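Local atomic coordinates of endoglucanase (Bacillus akibai, PDB entry 1UWW), a protein that cleaves internal beta-1,4-glucosidic linkages of cellulose and related beta-glucans, this chain being its family 28 carbohydrate-binding module, specific for non-crystalline cellulose. Residues 71-76 and 165-170. Residues are numbered along the deposited sequence; the frame is centred on the assembly and turned at random.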
loop_
_atom_site.group_PDB
_atom_site.type_symbol
_atom_site.label_atom_id
_atom_site.label_comp_id
_atom_site.label_asym_id
_atom_site.label_seq_id
_atom_site.Cartn_x
_atom_site.Cartn_y
_atom_site.Cartn_z
ATOM N N ALA A 71 2.103 9.243 -10.507
ATOM C CA ALA A 71 1.943 9.711 -9.125
ATOM C C ALA A 71 2.778 10.927 -8.853
ATOM O O ALA A 71 3.995 10.878 -9.055
ATOM C CB ALA A 71 2.360 8.627 -8.176
ATOM N N PRO A 72 2.184 11.996 -8.311
ATOM C CA PRO A 72 3.012 13.010 -7.649
ATOM C C PRO A 72 3.921 12.363 -6.597
ATOM O O PRO A 72 3.456 11.511 -5.823
ATOM C CB PRO A 72 1.993 13.928 -6.972
ATOM C CG PRO A 72 0.714 13.769 -7.792
ATOM C CD PRO A 72 0.754 12.317 -8.260
ATOM N N ARG A 73 5.162 12.796 -6.535
ATOM C CA ARG A 73 6.141 12.280 -5.599
ATOM C C ARG A 73 6.883 13.460 -5.016
ATOM O O ARG A 73 7.744 14.050 -5.645
ATOM C CB ARG A 73 7.122 11.347 -6.285
ATOM C CG ARG A 73 6.643 10.042 -6.803
ATOM C CD ARG A 73 7.799 9.063 -6.959
ATOM N NE ARG A 73 7.593 8.012 -7.936
ATOM C CZ ARG A 73 8.346 6.905 -7.971
ATOM N NH1 ARG A 73 9.343 6.750 -7.102
ATOM N NH2 ARG A 73 8.106 5.969 -8.871
ATOM N N LEU A 74 6.539 13.794 -3.788
ATOM C CA LEU A 74 7.257 14.829 -3.040
ATOM C C LEU A 74 8.530 14.250 -2.459
ATOM O O LEU A 74 8.605 13.060 -2.184
ATOM C CB LEU A 74 6.421 15.356 -1.888
ATOM C CG LEU A 74 5.174 16.131 -2.234
ATOM C CD1 LEU A 74 4.441 16.512 -0.955
ATOM C CD2 LEU A 74 5.532 17.404 -2.965
ATOM N N ASP A 75 9.523 15.087 -2.248
ATOM C CA ASP A 75 10.829 14.686 -1.750
ATOM C C ASP A 75 11.325 15.748 -0.777
ATOM O O ASP A 75 11.191 16.943 -1.018
ATOM C CB ASP A 75 11.759 14.506 -2.962
ATOM C CG ASP A 75 12.981 13.691 -2.706
ATOM O OD1 ASP A 75 13.139 13.095 -1.621
ATOM O OD2 ASP A 75 13.868 13.633 -3.609
ATOM N N PHE A 76 11.935 15.308 0.309
ATOM C CA PHE A 76 12.423 16.154 1.397
ATOM C C PHE A 76 13.781 15.635 1.851
ATOM O O PHE A 76 13.856 14.590 2.465
ATOM C CB PHE A 76 11.409 16.139 2.546
ATOM C CG PHE A 76 11.787 16.969 3.717
ATOM C CD1 PHE A 76 11.561 18.343 3.739
ATOM C CD2 PHE A 76 12.356 16.383 4.827
ATOM C CE1 PHE A 76 11.869 19.088 4.865
ATOM C CE2 PHE A 76 12.687 17.139 5.930
ATOM C CZ PHE A 76 12.448 18.490 5.947
ATOM N N ASN A 165 16.593 11.209 2.961
ATOM C CA ASN A 165 15.473 11.893 2.371
ATOM C C ASN A 165 14.197 11.092 2.553
ATOM O O ASN A 165 14.229 9.863 2.670
ATOM C CB ASN A 165 15.735 12.262 0.885
ATOM C CG ASN A 165 15.882 11.066 -0.016
ATOM O OD1 ASN A 165 16.833 10.297 0.111
ATOM N ND2 ASN A 165 14.961 10.896 -0.937
HETATM N N MSE A 166 13.085 11.813 2.534
HETATM C CA MSE A 166 11.763 11.272 2.684
HETATM C C MSE A 166 10.984 11.605 1.438
HETATM O O MSE A 166 10.930 12.756 0.991
HETATM C CB MSE A 166 11.107 11.924 3.889
HETATM C CG MSE A 166 9.614 11.698 4.039
HETATM SE SE MSE A 166 8.849 12.306 5.678
HETATM C CE MSE A 166 9.836 13.881 5.950
HETATM N N MSE A 167 10.472 10.603 0.741
HETATM C CA MSE A 167 9.402 10.904 -0.289
HETATM C C MSE A 167 8.034 10.379 0.086
HETATM O O MSE A 167 7.871 9.370 0.827
HETATM C CB MSE A 167 9.728 10.335 -1.719
HETATM C CG MSE A 167 11.256 10.688 -2.183
HETATM SE SE MSE A 167 12.071 9.539 -3.513
HETATM C CE MSE A 167 10.413 9.063 -4.341
ATOM N N ILE A 168 7.070 11.077 -0.472
ATOM C CA ILE A 168 5.656 10.794 -0.271
ATOM C C ILE A 168 5.088 10.635 -1.660
ATOM O O ILE A 168 5.169 11.576 -2.476
ATOM C CB ILE A 168 4.918 11.903 0.525
ATOM C CG1 ILE A 168 5.631 12.151 1.859
ATOM C CG2 ILE A 168 3.504 11.487 0.766
ATOM C CD1 ILE A 168 5.057 13.275 2.644
ATOM N N ILE A 169 4.521 9.472 -1.932
ATOM C CA ILE A 169 4.008 9.103 -3.246
ATOM C C ILE A 169 2.510 9.087 -3.187
ATOM O O ILE A 169 1.930 8.453 -2.304
ATOM C CB ILE A 169 4.555 7.718 -3.641
ATOM C CG1 ILE A 169 6.088 7.749 -3.705
ATOM C CG2 ILE A 169 3.988 7.325 -5.018
ATOM C CD1 ILE A 169 6.752 6.416 -3.840
ATOM N N PHE A 170 1.853 9.764 -4.125
ATOM C CA PHE A 170 0.395 9.912 -4.170
ATOM C C PHE A 170 -0.111 9.171 -5.398
ATOM O O PHE A 170 -0.210 9.754 -6.496
ATOM C CB PHE A 170 -0.001 11.382 -4.221
ATOM C CG PHE A 170 0.423 12.168 -3.016
ATOM C CD1 PHE A 170 1.684 12.702 -2.935
ATOM C CD2 PHE A 170 -0.448 12.386 -1.955
ATOM C CE1 PHE A 170 2.085 13.471 -1.856
ATOM C CE2 PHE A 170 -0.050 13.142 -0.857
ATOM C CZ PHE A 170 1.214 13.678 -0.813
#
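D75 and N165 meet through different first torsions: the carboxylate of D75 swings anti to its own backbone N (chi1 -161°), while the amide of N165 stands between backbone N and carbonyl carbon (chi1 65°). ND2 of N165 thereby gives a nearly straight hydrogen bond to the syn lone pair of D75 OD1, 2.9 Å long, with the acceptor close to the amide plane although the two flat groups are turned 64° apart. Aspartate and asparagine suit these places, being short, complementary acceptor and donor. Each group has a second partner, W77 NE1 at D75 OD2 and Q112 OE1 at N165 ND2.

Beneath them, strands 73-77 and 165-173 run antiparallel. L74 pairs with I168, and F76 with M166, through two backbone bonds each; F170 N to P72 O, 2.9 Å, extends the ladder to proline, which lacks an N-H but still offers its carbonyl.

Side chains alternate between the faces. With D75 lie R73, M167 and I169: the extended arginine runs alongside I169, CG to CG1 3.9 Å. On the face of L74, F76, M166 and I168, the selenomethionine M166, bent at chi3, brings its CE to F76 CD2 at 3.7 Å. L74 CD1 touches the edge of the F170 ring at CE1, 4.0 Å away. Leucine and phenylalanine suit this side, where W55 of strand 50-58 packs against both, joining the two sheets of the beta-sandwich.

Chemically, the contact divides its work: backbone bonds fix the register, apolar groups fill the space between the sheets, and on the other face a buried carboxylate is held by two N-H donors, which would probably favour its charged form.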